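Local atomic coordinates of glycoside hydrolase family protein (Novosphingobium sp. PP1Y, PDB entry 6Q2F), a protein that probably hydrolyses alpha-L-rhamnosidic linkages, releasing L-rhamnose from glycosides, as an alpha-L-rhamnosidase of the glycoside hydrolases. Residues A[719-724]-A[961-966]; A[731-736]-A[920-925]; A[881-886]-A[890-895]; A[907-910]-A[914-917]. One frame throughout, in Å; residues are numbered along the deposited sequence.

Contact 1 (A[719-724]-A[961-966]); sequences ARSSLL and AVFVVF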
loop_
_atom_site.group_PDB
_atom_site.type_symbol
_atom_site.label_atom_id
_atom_site.label_comp_id
_atom_site.label_asym_id
_atom_site.label_seq_id
_atom_site.Cartn_x
_atom_site.Cartn_y
_atom_site.Cartn_z
ATOM N N ALA A 719 0.851 -21.556 -5.311
ATOM C CA ALA A 719 1.081 -22.269 -4.057
ATOM C C ALA A 719 2.499 -22.824 -3.977
ATOM O O ALA A 719 3.105 -22.831 -2.902
ATOM C CB ALA A 719 0.068 -23.402 -3.904
ATOM N N ARG A 720 3.040 -23.323 -5.094
ATOM C CA ARG A 720 4.394 -23.867 -5.056
ATOM C C ARG A 720 5.416 -22.764 -4.866
ATOM O O ARG A 720 6.402 -22.932 -4.142
ATOM C CB ARG A 720 4.713 -24.649 -6.332
ATOM C CG ARG A 720 3.920 -25.905 -6.455
ATOM C CD ARG A 720 4.425 -26.784 -7.582
ATOM N NE ARG A 720 3.684 -28.032 -7.619
ATOM C CZ ARG A 720 2.860 -28.358 -8.601
ATOM N NH1 ARG A 720 2.699 -27.528 -9.622
ATOM N NH2 ARG A 720 2.205 -29.505 -8.569
ATOM N N SER A 721 5.217 -21.640 -5.542
ATOM C CA SER A 721 6.128 -20.521 -5.387
ATOM C C SER A 721 6.082 -19.995 -3.961
ATOM O O SER A 721 7.122 -19.712 -3.360
ATOM C CB SER A 721 5.758 -19.430 -6.388
ATOM O OG SER A 721 5.943 -19.896 -7.709
ATOM N N SER A 722 4.869 -19.869 -3.409
ATOM C CA SER A 722 4.705 -19.376 -2.047
ATOM C C SER A 722 5.394 -20.299 -1.055
ATOM O O SER A 722 6.031 -19.835 -0.107
ATOM C CB SER A 722 3.215 -19.268 -1.705
ATOM O OG SER A 722 2.525 -18.429 -2.626
ATOM N N LEU A 723 5.273 -21.620 -1.263
ATOM C CA LEU A 723 5.888 -22.580 -0.347
ATOM C C LEU A 723 7.381 -22.318 -0.201
ATOM O O LEU A 723 7.892 -22.145 0.919
ATOM C CB LEU A 723 5.640 -24.014 -0.833
ATOM C CG LEU A 723 6.495 -25.066 -0.125
ATOM C CD1 LEU A 723 6.068 -25.242 1.354
ATOM C CD2 LEU A 723 6.518 -26.405 -0.874
ATOM N N LEU A 724 8.101 -22.289 -1.330
ATOM C CA LEU A 724 9.543 -22.050 -1.260
ATOM C C LEU A 724 9.836 -20.668 -0.692
ATOM O O LEU A 724 10.782 -20.496 0.091
ATOM C CB LEU A 724 10.161 -22.211 -2.639
ATOM C CG LEU A 724 9.977 -23.593 -3.305
ATOM C CD1 LEU A 724 10.843 -23.756 -4.573
ATOM C CD2 LEU A 724 10.376 -24.671 -2.324
ATOM N N ALA A 961 10.216 -17.426 -14.335
ATOM C CA ALA A 961 10.565 -17.423 -12.933
ATOM C C ALA A 961 11.003 -18.828 -12.567
ATOM O O ALA A 961 10.377 -19.799 -12.986
ATOM C CB ALA A 961 9.366 -16.996 -12.071
ATOM N N VAL A 962 12.064 -18.948 -11.772
ATOM C CA VAL A 962 12.575 -20.271 -11.455
ATOM C C VAL A 962 13.292 -20.229 -10.122
ATOM O O VAL A 962 13.818 -19.195 -9.706
ATOM C CB VAL A 962 13.502 -20.795 -12.578
ATOM C CG1 VAL A 962 14.864 -20.098 -12.530
ATOM C CG2 VAL A 962 13.638 -22.316 -12.506
ATOM N N PHE A 963 13.308 -21.369 -9.449
ATOM C CA PHE A 963 14.037 -21.507 -8.207
ATOM C C PHE A 963 15.332 -22.258 -8.481
ATOM O O PHE A 963 15.321 -23.314 -9.127
ATOM C CB PHE A 963 13.167 -22.224 -7.175
ATOM C CG PHE A 963 11.970 -21.417 -6.731
ATOM C CD1 PHE A 963 10.781 -21.449 -7.450
ATOM C CD2 PHE A 963 12.046 -20.619 -5.601
ATOM C CE1 PHE A 963 9.677 -20.697 -7.045
ATOM C CE2 PHE A 963 10.949 -19.865 -5.174
ATOM C CZ PHE A 963 9.764 -19.904 -5.891
ATOM N N VAL A 964 16.445 -21.683 -8.048
ATOM C CA VAL A 964 17.738 -22.360 -8.071
ATOM C C VAL A 964 17.998 -22.777 -6.631
ATOM O O VAL A 964 18.184 -21.939 -5.742
ATOM C CB VAL A 964 18.851 -21.476 -8.648
ATOM C CG1 VAL A 964 20.143 -22.297 -8.878
ATOM C CG2 VAL A 964 18.403 -20.880 -9.976
ATOM N N VAL A 965 17.950 -24.076 -6.386
ATOM C CA VAL A 965 17.905 -24.638 -5.044
ATOM C C VAL A 965 19.251 -25.283 -4.740
ATOM O O VAL A 965 19.745 -26.103 -5.525
ATOM C CB VAL A 965 16.756 -25.654 -4.935
ATOM C CG1 VAL A 965 16.778 -26.334 -3.587
ATOM C CG2 VAL A 965 15.438 -24.933 -5.161
ATOM N N PHE A 966 19.833 -24.920 -3.594
ATOM C CA PHE A 966 21.143 -25.416 -3.152
ATOM C C PHE A 966 20.961 -26.159 -1.836
ATOM O O PHE A 966 21.229 -25.611 -0.765
ATOM C CB PHE A 966 22.104 -24.297 -2.976
ATOM C CG PHE A 966 22.428 -23.556 -4.228
ATOM C CD1 PHE A 966 21.608 -22.536 -4.685
ATOM C CD2 PHE A 966 23.577 -23.861 -4.936
ATOM C CE1 PHE A 966 21.933 -21.841 -5.828
ATOM C CE2 PHE A 966 23.898 -23.170 -6.077
ATOM C CZ PHE A 966 23.082 -22.167 -6.525
#
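Ser721, on helix 712-726, is the first residue of 719-724 to meet Phe963 of the strand. Its OG lies in the plane of the phenyl ring, beyond the edge, 3.9 Å from Phe963 CE1, while the hydroxyl is hydrogen-bonded back to Tyr717 O one helical turn earlier. The carbonyl O of Ser721 stands 3.7 Å from Phe963 CZ, so the ring's far end is met by backbone as well as side chain. One turn on, Leu724 carries most of the apolar packing. With CG set beside the backbone N (chi1 -59°), its CD1 is laid over one face of the ring in a CH-pi contact, 3.5 Å from the centroid of Phe963 and 19° off the normal. Leu724 CB adds a second touch, 3.5 Å from Phe963 CE2. Were Phe963 replaced by an alanine, a gap would probably open between helix and strand, leaving Leu724 CD1 without the ring face it rests on. The contact packs a helix on a face of an antiparallel sheet: strand 961-967 pairs with 902-908 through Val962 and with 926-932 through Phe963, whereas helix 42-47 packs on Leu724 and Phe668 of helix 657-670 touches Ser721.

Contact 2 (A[731-736]-A[920-925]); sequences VADVAY and HFRVTG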
loop_
_atom_site.group_PDB
_atom_site.type_symbol
_atom_site.label_atom_id
_atom_site.label_comp_id
_atom_site.label_asym_id
_atom_site.label_seq_id
_atom_site.Cartn_x
_atom_site.Cartn_y
_atom_site.Cartn_z
ATOM N N VAL A 731 17.067 -13.914 3.283
ATOM C CA VAL A 731 18.451 -13.485 3.437
ATOM C C VAL A 731 18.600 -12.095 2.835
ATOM O O VAL A 731 18.330 -11.896 1.646
ATOM C CB VAL A 731 19.420 -14.472 2.771
ATOM C CG1 VAL A 731 20.848 -13.893 2.727
ATOM C CG2 VAL A 731 19.428 -15.762 3.557
ATOM N N ALA A 732 19.088 -11.146 3.635
ATOM C CA ALA A 732 19.399 -9.807 3.148
ATOM C C ALA A 732 20.652 -9.323 3.853
ATOM O O ALA A 732 20.863 -9.638 5.023
ATOM C CB ALA A 732 18.240 -8.832 3.388
ATOM N N ASP A 733 21.486 -8.571 3.137
ATOM C CA ASP A 733 22.738 -8.088 3.696
ATOM C C ASP A 733 22.663 -6.653 4.178
ATOM O O ASP A 733 23.469 -6.269 5.030
ATOM C CB ASP A 733 23.869 -8.210 2.666
ATOM C CG ASP A 733 24.197 -9.653 2.340
ATOM O OD1 ASP A 733 24.248 -10.481 3.268
ATOM O OD2 ASP A 733 24.386 -9.965 1.160
ATOM N N VAL A 734 21.719 -5.859 3.670
ATOM C CA VAL A 734 21.655 -4.431 3.957
ATOM C C VAL A 734 20.369 -4.151 4.723
ATOM O O VAL A 734 19.288 -4.593 4.316
ATOM C CB VAL A 734 21.741 -3.590 2.668
ATOM C CG1 VAL A 734 21.557 -2.114 2.980
ATOM C CG2 VAL A 734 23.086 -3.823 1.959
ATOM N N ALA A 735 20.493 -3.462 5.856
ATOM C CA ALA A 735 19.334 -2.904 6.545
ATOM C C ALA A 735 19.259 -1.440 6.133
ATOM O O ALA A 735 20.110 -0.636 6.521
ATOM C CB ALA A 735 19.458 -3.052 8.063
ATOM N N TYR A 736 18.260 -1.096 5.330
ATOM C CA TYR A 736 18.167 0.247 4.769
ATOM C C TYR A 736 17.333 1.095 5.722
ATOM O O TYR A 736 16.099 1.006 5.734
ATOM C CB TYR A 736 17.558 0.184 3.375
ATOM C CG TYR A 736 17.520 1.489 2.613
ATOM C CD1 TYR A 736 16.773 2.570 3.078
ATOM C CD2 TYR A 736 18.183 1.626 1.393
ATOM C CE1 TYR A 736 16.720 3.769 2.377
ATOM C CE2 TYR A 736 18.133 2.826 0.684
ATOM C CZ TYR A 736 17.398 3.896 1.180
ATOM O OH TYR A 736 17.342 5.089 0.502
ATOM N N HIS A 920 25.758 -16.230 -10.847
ATOM C CA HIS A 920 26.736 -16.345 -9.762
ATOM C C HIS A 920 26.013 -16.255 -8.431
ATOM O O HIS A 920 25.375 -15.241 -8.144
ATOM C CB HIS A 920 27.796 -15.237 -9.828
ATOM C CG HIS A 920 28.667 -15.299 -11.046
ATOM N ND1 HIS A 920 30.040 -15.417 -10.975
ATOM C CD2 HIS A 920 28.359 -15.266 -12.365
ATOM C CE1 HIS A 920 30.538 -15.464 -12.198
ATOM N NE2 HIS A 920 29.542 -15.357 -13.059
ATOM N N PHE A 921 26.125 -17.303 -7.619
ATOM C CA PHE A 921 25.487 -17.348 -6.313
ATOM C C PHE A 921 26.568 -17.438 -5.246
ATOM O O PHE A 921 27.553 -18.180 -5.407
ATOM C CB PHE A 921 24.528 -18.533 -6.197
ATOM C CG PHE A 921 23.510 -18.596 -7.296
ATOM C CD1 PHE A 921 23.827 -19.170 -8.511
ATOM C CD2 PHE A 921 22.234 -18.083 -7.115
ATOM C CE1 PHE A 921 22.895 -19.233 -9.523
ATOM C CE2 PHE A 921 21.297 -18.140 -8.121
ATOM C CZ PHE A 921 21.630 -18.711 -9.333
ATOM N N ARG A 922 26.393 -16.667 -4.169
ATOM C CA ARG A 922 27.327 -16.695 -3.044
ATOM C C ARG A 922 27.005 -17.911 -2.176
ATOM O O ARG A 922 26.449 -17.821 -1.081
ATOM C CB ARG A 922 27.251 -15.399 -2.248
ATOM C CG ARG A 922 28.310 -15.272 -1.139
ATOM C CD ARG A 922 28.094 -13.976 -0.341
ATOM N NE ARG A 922 26.793 -13.951 0.324
ATOM C CZ ARG A 922 26.105 -12.845 0.603
ATOM N NH1 ARG A 922 26.566 -11.655 0.242
ATOM N NH2 ARG A 922 24.941 -12.933 1.228
ATOM N N VAL A 923 27.338 -19.087 -2.705
ATOM C CA VAL A 923 27.103 -20.338 -1.997
ATOM C C VAL A 923 28.086 -21.361 -2.535
ATOM O O VAL A 923 28.582 -21.251 -3.656
ATOM C CB VAL A 923 25.647 -20.852 -2.135
ATOM C CG1 VAL A 923 25.323 -21.128 -3.598
ATOM C CG2 VAL A 923 25.412 -22.125 -1.310
ATOM N N THR A 924 28.328 -22.383 -1.726
ATOM C CA THR A 924 29.391 -23.333 -1.933
ATOM C C THR A 924 28.950 -24.658 -1.318
ATOM O O THR A 924 28.046 -24.692 -0.489
ATOM C CB THR A 924 30.653 -22.734 -1.294
ATOM O OG1 THR A 924 30.412 -22.503 0.095
ATOM C CG2 THR A 924 31.117 -21.513 -2.017
ATOM N N GLY A 925 29.565 -25.758 -1.747
ATOM C CA GLY A 925 29.263 -27.039 -1.124
ATOM C C GLY A 925 27.930 -27.689 -1.486
ATOM O O GLY A 925 27.612 -28.757 -0.943
#
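Asp733 and Arg922 approach from opposite directions and meet in a salt bridge, the carboxylate presented to the end of the guanidinium that carries NH1 and NH2. Both nitrogens are directed at one atom, Asp733 OD2, which lies only 2° out of the guanidinium plane. Arg922 NH1 donates over 2.9 Å to Asp733 OD2, and Arg922 NH2 over 3.0 Å to the same oxygen. The carboxylate is not coplanar with its partner: the two planes are turned 55° apart. NH2 uses the syn lone pair of OD2, on the side of the other oxygen, while NH1 comes to OD2 from above the carboxylate plane. Asp733 OD1 receives a weak third bond from Arg922 NH2, at 3.3 Å.

The arginine chain leaves its backbone extended, with CG anti to N, and then bends at chi3 (62°), which swings the guanidinium round to face the aspartate. Its backbone is the centre of an inverse gamma turn, just where strand 915-921 ends. Val731 CG1 adds a loose apolar neighbour at the guanidinium edge. Beyond the pair, Arg922 NH1 also donates to Ala878 O, and Asp880 forms a long, weak ion pair with NH2.

The bridge joins the sheet containing strand 734-737 to the antiparallel sheet containing strand 915-921. Since Asp733 is buried, its two bonds from a cationic partner probably stabilise the ionised carboxylate, and with Ala878 O as a second acceptor for NH1, the shared OD2 probably helps fix the guanidinium's position.

Contact 3 (A[881-886]-A[890-895]); sequences FTFTGA and VKIPFV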
loop_
_atom_site.group_PDB
_atom_site.type_symbol
_atom_site.label_atom_id
_atom_site.label_comp_id
_atom_site.label_asym_id
_atom_site.label_seq_id
_atom_site.Cartn_x
_atom_site.Cartn_y
_atom_site.Cartn_z
ATOM N N PHE A 881 23.958 -12.344 -5.413
ATOM C CA PHE A 881 23.546 -12.832 -6.722
ATOM C C PHE A 881 23.951 -11.819 -7.773
ATOM O O PHE A 881 23.678 -10.625 -7.637
ATOM C CB PHE A 881 22.033 -13.086 -6.818
ATOM C CG PHE A 881 21.564 -13.385 -8.229
ATOM C CD1 PHE A 881 21.845 -14.598 -8.828
ATOM C CD2 PHE A 881 20.881 -12.434 -8.958
ATOM C CE1 PHE A 881 21.445 -14.864 -10.131
ATOM C CE2 PHE A 881 20.469 -12.691 -10.252
ATOM C CZ PHE A 881 20.751 -13.908 -10.840
ATOM N N THR A 882 24.595 -12.303 -8.822
ATOM C CA THR A 882 24.898 -11.478 -9.978
ATOM C C THR A 882 24.978 -12.393 -11.189
ATOM O O THR A 882 24.895 -13.617 -11.068
ATOM C CB THR A 882 26.193 -10.690 -9.799
ATOM O OG1 THR A 882 26.266 -9.688 -10.821
ATOM C CG2 THR A 882 27.388 -11.625 -9.926
ATOM N N PHE A 883 25.130 -11.792 -12.367
ATOM C CA PHE A 883 25.042 -12.575 -13.592
ATOM C C PHE A 883 25.714 -11.850 -14.749
ATOM O O PHE A 883 25.716 -10.616 -14.814
ATOM C CB PHE A 883 23.581 -12.874 -13.955
ATOM C CG PHE A 883 22.739 -11.649 -14.143
ATOM C CD1 PHE A 883 22.659 -11.024 -15.379
ATOM C CD2 PHE A 883 22.026 -11.116 -13.078
ATOM C CE1 PHE A 883 21.879 -9.895 -15.555
ATOM C CE2 PHE A 883 21.238 -9.974 -13.242
ATOM C CZ PHE A 883 21.165 -9.367 -14.486
ATOM N N THR A 884 26.266 -12.640 -15.670
ATOM C CA THR A 884 26.816 -12.142 -16.920
ATOM C C THR A 884 26.075 -12.783 -18.085
ATOM O O THR A 884 25.377 -13.785 -17.920
ATOM C CB THR A 884 28.318 -12.433 -17.042
ATOM O OG1 THR A 884 28.529 -13.844 -17.134
ATOM C CG2 THR A 884 29.057 -11.914 -15.813
ATOM N N GLY A 885 26.255 -12.201 -19.270
ATOM C CA GLY A 885 25.721 -12.751 -20.503
ATOM C C GLY A 885 24.383 -12.205 -20.958
ATOM O O GLY A 885 23.832 -12.716 -21.932
ATOM N N ALA A 886 23.841 -11.197 -20.282
ATOM C CA ALA A 886 22.619 -10.534 -20.702
ATOM C C ALA A 886 22.943 -9.132 -21.192
ATOM O O ALA A 886 23.992 -8.571 -20.875
ATOM C CB ALA A 886 21.600 -10.444 -19.548
ATOM N N VAL A 890 18.997 -5.370 -18.578
ATOM C CA VAL A 890 18.232 -6.564 -18.235
ATOM C C VAL A 890 18.196 -6.685 -16.721
ATOM O O VAL A 890 19.238 -6.668 -16.054
ATOM C CB VAL A 890 18.822 -7.821 -18.886
ATOM C CG1 VAL A 890 18.295 -9.084 -18.202
ATOM C CG2 VAL A 890 18.482 -7.855 -20.380
ATOM N N LYS A 891 16.994 -6.773 -16.166
ATOM C CA LYS A 891 16.828 -6.941 -14.734
ATOM C C LYS A 891 16.487 -8.392 -14.471
ATOM O O LYS A 891 15.594 -8.950 -15.117
ATOM C CB LYS A 891 15.728 -6.039 -14.177
ATOM C CG LYS A 891 15.746 -4.611 -14.677
ATOM C CD LYS A 891 16.992 -3.883 -14.249
ATOM C CE LYS A 891 17.082 -2.525 -14.938
ATOM N NZ LYS A 891 18.467 -1.961 -14.911
ATOM N N ILE A 892 17.195 -8.995 -13.526
ATOM C CA ILE A 892 16.831 -10.306 -13.004
ATOM C C ILE A 892 16.874 -10.204 -11.486
ATOM O O ILE A 892 17.833 -10.683 -10.862
ATOM C CB ILE A 892 17.762 -11.408 -13.543
ATOM C CG1 ILE A 892 17.725 -11.436 -15.074
ATOM C CG2 ILE A 892 17.361 -12.774 -13.004
ATOM C CD1 ILE A 892 18.641 -12.470 -15.693
ATOM N N PRO A 893 15.882 -9.572 -10.857
ATOM C CA PRO A 893 15.907 -9.429 -9.391
ATOM C C PRO A 893 15.781 -10.796 -8.742
ATOM O O PRO A 893 15.449 -11.790 -9.388
ATOM C CB PRO A 893 14.695 -8.535 -9.091
ATOM C CG PRO A 893 13.728 -8.858 -10.226
ATOM C CD PRO A 893 14.601 -9.129 -11.444
ATOM N N PHE A 894 16.042 -10.857 -7.440
ATOM C CA PHE A 894 16.123 -12.170 -6.822
ATOM C C PHE A 894 15.679 -12.104 -5.372
ATOM O O PHE A 894 15.769 -11.060 -4.715
ATOM C CB PHE A 894 17.553 -12.725 -6.870
ATOM C CG PHE A 894 18.481 -12.063 -5.880
ATOM C CD1 PHE A 894 18.997 -10.806 -6.134
ATOM C CD2 PHE A 894 18.832 -12.699 -4.700
ATOM C CE1 PHE A 894 19.873 -10.203 -5.235
ATOM C CE2 PHE A 894 19.703 -12.106 -3.800
ATOM C CZ PHE A 894 20.223 -10.855 -4.071
ATOM N N VAL A 895 15.231 -13.260 -4.880
ATOM C CA VAL A 895 15.040 -13.511 -3.460
ATOM C C VAL A 895 15.961 -14.649 -3.058
ATOM O O VAL A 895 16.155 -15.614 -3.824
ATOM C CB VAL A 895 13.576 -13.842 -3.118
ATOM C CG1 VAL A 895 13.449 -14.122 -1.634
ATOM C CG2 VAL A 895 12.662 -12.670 -3.530
#
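Ile892 O approaches the rim of the Phe881 ring, near its plane and 3.4 Å from CE2 of Phe881, and this is the closest polar approach between two segments that share no hydrogen bond. A similar meeting occurs further along, where Val890 O lies in the plane of the Phe883 ring, 3.7 Å from CZ of Phe883. The segments run almost antiparallel and face each other through their side chains.

Phe881 and Phe894 slide past one another in opposite directions. Phe881 CB sits squarely over the Phe894 ring, 3.6 Å from its centroid and 4° off the normal, while the two rings are inclined at 47°. The ring of Phe894 is brought beneath this methylene by its chi1 of 75°, which places CG between the backbone N and carbonyl carbon. Substituting an alanine for Phe894 would probably take away the surface under Phe881 CB and leave the Phe881 ring freer to turn. Ile892 CD1 lies over the centre of one Phe883 face in a CH-pi contact, 4.1 Å from the ring centroid, and Ala886 CB meets Val890 CG1 at 3.8 Å. Leu907 touches Phe881, Ile892 and Phe894 alike.

Strand 881-884 is thus packed against the start of strand 894-899 of the same sheet, and the loop leading into it, by apolar and CH-pi contacts, supplemented by weakly polar approaches of carbonyl oxygens to aromatic edges.

Contact 4 (A[907-910]-A[914-917]); sequences LVNQ and AQSI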
loop_
_atom_site.group_PDB
_atom_site.type_symbol
_atom_site.label_atom_id
_atom_site.label_comp_id
_atom_site.label_asym_id
_atom_site.label_seq_id
_atom_site.Cartn_x
_atom_site.Cartn_y
_atom_site.Cartn_z
ATOM N N LEU A 907 14.594 -16.345 -8.967
ATOM C CA LEU A 907 14.996 -15.441 -10.039
ATOM C C LEU A 907 13.813 -15.171 -10.965
ATOM O O LEU A 907 13.047 -16.089 -11.295
ATOM C CB LEU A 907 16.138 -16.037 -10.870
ATOM C CG LEU A 907 17.388 -16.611 -10.193
ATOM C CD1 LEU A 907 18.451 -16.953 -11.243
ATOM C CD2 LEU A 907 17.952 -15.620 -9.204
ATOM N N VAL A 908 13.682 -13.925 -11.426
ATOM C CA VAL A 908 12.654 -13.577 -12.406
ATOM C C VAL A 908 13.293 -12.775 -13.525
ATOM O O VAL A 908 13.833 -11.690 -13.280
ATOM C CB VAL A 908 11.503 -12.775 -11.794
ATOM C CG1 VAL A 908 10.423 -12.537 -12.886
ATOM C CG2 VAL A 908 10.943 -13.513 -10.597
ATOM N N ASN A 909 13.211 -13.293 -14.751
ATOM C CA ASN A 909 13.643 -12.547 -15.929
ATOM C C ASN A 909 12.533 -11.574 -16.295
ATOM O O ASN A 909 11.563 -11.929 -16.967
ATOM C CB ASN A 909 13.968 -13.485 -17.087
ATOM C CG ASN A 909 14.103 -12.752 -18.402
ATOM O OD1 ASN A 909 14.536 -11.607 -18.439
ATOM N ND2 ASN A 909 13.732 -13.418 -19.501
ATOM N N GLN A 910 12.681 -10.324 -15.863
ATOM C CA GLN A 910 11.651 -9.320 -16.111
ATOM C C GLN A 910 11.739 -8.733 -17.511
ATOM O O GLN A 910 11.745 -7.507 -17.677
ATOM C CB GLN A 910 11.744 -8.195 -15.091
ATOM C CG GLN A 910 11.411 -8.636 -13.703
ATOM C CD GLN A 910 11.500 -7.492 -12.709
ATOM O OE1 GLN A 910 12.142 -6.474 -12.959
ATOM N NE2 GLN A 910 10.814 -7.644 -11.592
ATOM N N ALA A 914 14.071 -13.788 -24.048
ATOM C CA ALA A 914 14.800 -14.841 -23.363
ATOM C C ALA A 914 16.236 -14.400 -23.095
ATOM O O ALA A 914 16.804 -13.587 -23.827
ATOM C CB ALA A 914 14.803 -16.123 -24.197
ATOM N N GLN A 915 16.821 -14.937 -22.026
ATOM C CA GLN A 915 18.201 -14.657 -21.656
ATOM C C GLN A 915 18.950 -15.962 -21.444
ATOM O O GLN A 915 18.397 -16.934 -20.918
ATOM C CB GLN A 915 18.282 -13.803 -20.372
ATOM C CG GLN A 915 17.409 -12.556 -20.403
ATOM C CD GLN A 915 17.893 -11.550 -21.429
ATOM O OE1 GLN A 915 19.085 -11.262 -21.522
ATOM N NE2 GLN A 915 16.963 -11.015 -22.218
ATOM N N SER A 916 20.215 -15.967 -21.858
ATOM C CA SER A 916 21.175 -17.025 -21.567
ATOM C C SER A 916 22.274 -16.385 -20.736
ATOM O O SER A 916 23.091 -15.631 -21.268
ATOM C CB SER A 916 21.756 -17.636 -22.848
ATOM O OG SER A 916 20.793 -18.424 -23.519
ATOM N N ILE A 917 22.292 -16.668 -19.438
ATOM C CA ILE A 917 23.223 -15.997 -18.545
ATOM C C ILE A 917 24.142 -17.020 -17.890
ATOM O O ILE A 917 23.911 -18.227 -17.935
ATOM C CB ILE A 917 22.502 -15.174 -17.463
ATOM C CG1 ILE A 917 21.699 -16.102 -16.548
ATOM C CG2 ILE A 917 21.603 -14.118 -18.092
ATOM C CD1 ILE A 917 21.006 -15.373 -15.368
#
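Asn909 and Gln915 mark the closest backbone approach of the two segments, their CA atoms 7.6 Å apart, too far for pairing and suited to side chains facing inward. This is a beta-arch: strands 902-908 and 915-921 follow one another through a short loop yet hydrogen-bond to different neighbours, Leu907 to Val962 and Gln915 to Leu956, and meet through their side chains.

Within the arch, Asn909 and Gln915 cross at about a right angle, with their amide planes 63° apart. The amides do not bond to each other. Instead the Asn909 amide rests against the aliphatic CG of Gln915, with CG of Asn909 and CG of Gln915 at 3.9 Å. The extended first torsion of Asn909 (chi1 167°, CG anti to N) sends its amide across the interior toward the other strand. The first torsion of Gln915 puts CG against the asparagine, and the bend at chi2 (-67°) turns its amide away toward Ala913 O.

Both buried amides find backbone partners there. Asn909 ND2 donates to Ala913 O and to Asp957 O, and Gln915 NE2 also donates to Ala913 O, so this one carbonyl of the connecting loop receives both side chains, which probably helps fix its course. Ala886 and Val890 pack against Gln915 from the neighbouring 881-895 region. Deeper in the arch, Leu907 and Ile917 point inward and both touch Leu954. The tightest approach of all is between Asn909 OD1 and Gln915 CG, at 3.6 Å.

From the N terminus, helix segment 719-724 opens contact 1 and 731-736 opens contact 2 soon after. Contact 3 closes a short loop between 881-886 and 890-895, and contact 4 closes another, in series with it, between 907-910 and 914-917. Both lie within the span of contact 2, which ends at 920-925; contact 1, ending at 961-966, encloses all three, and none cross. Every contact reaches the same curled antiparallel sheet: contact 1 ties it to a helix, contact 2 to the mixed sheet of strand 734-737, and contacts 3 and 4 join its own strands. Contacts 3 and 4 have centres about 7 Å apart, and contact 4 meets contact 1 through neighbouring strands 902-908 and 961-967.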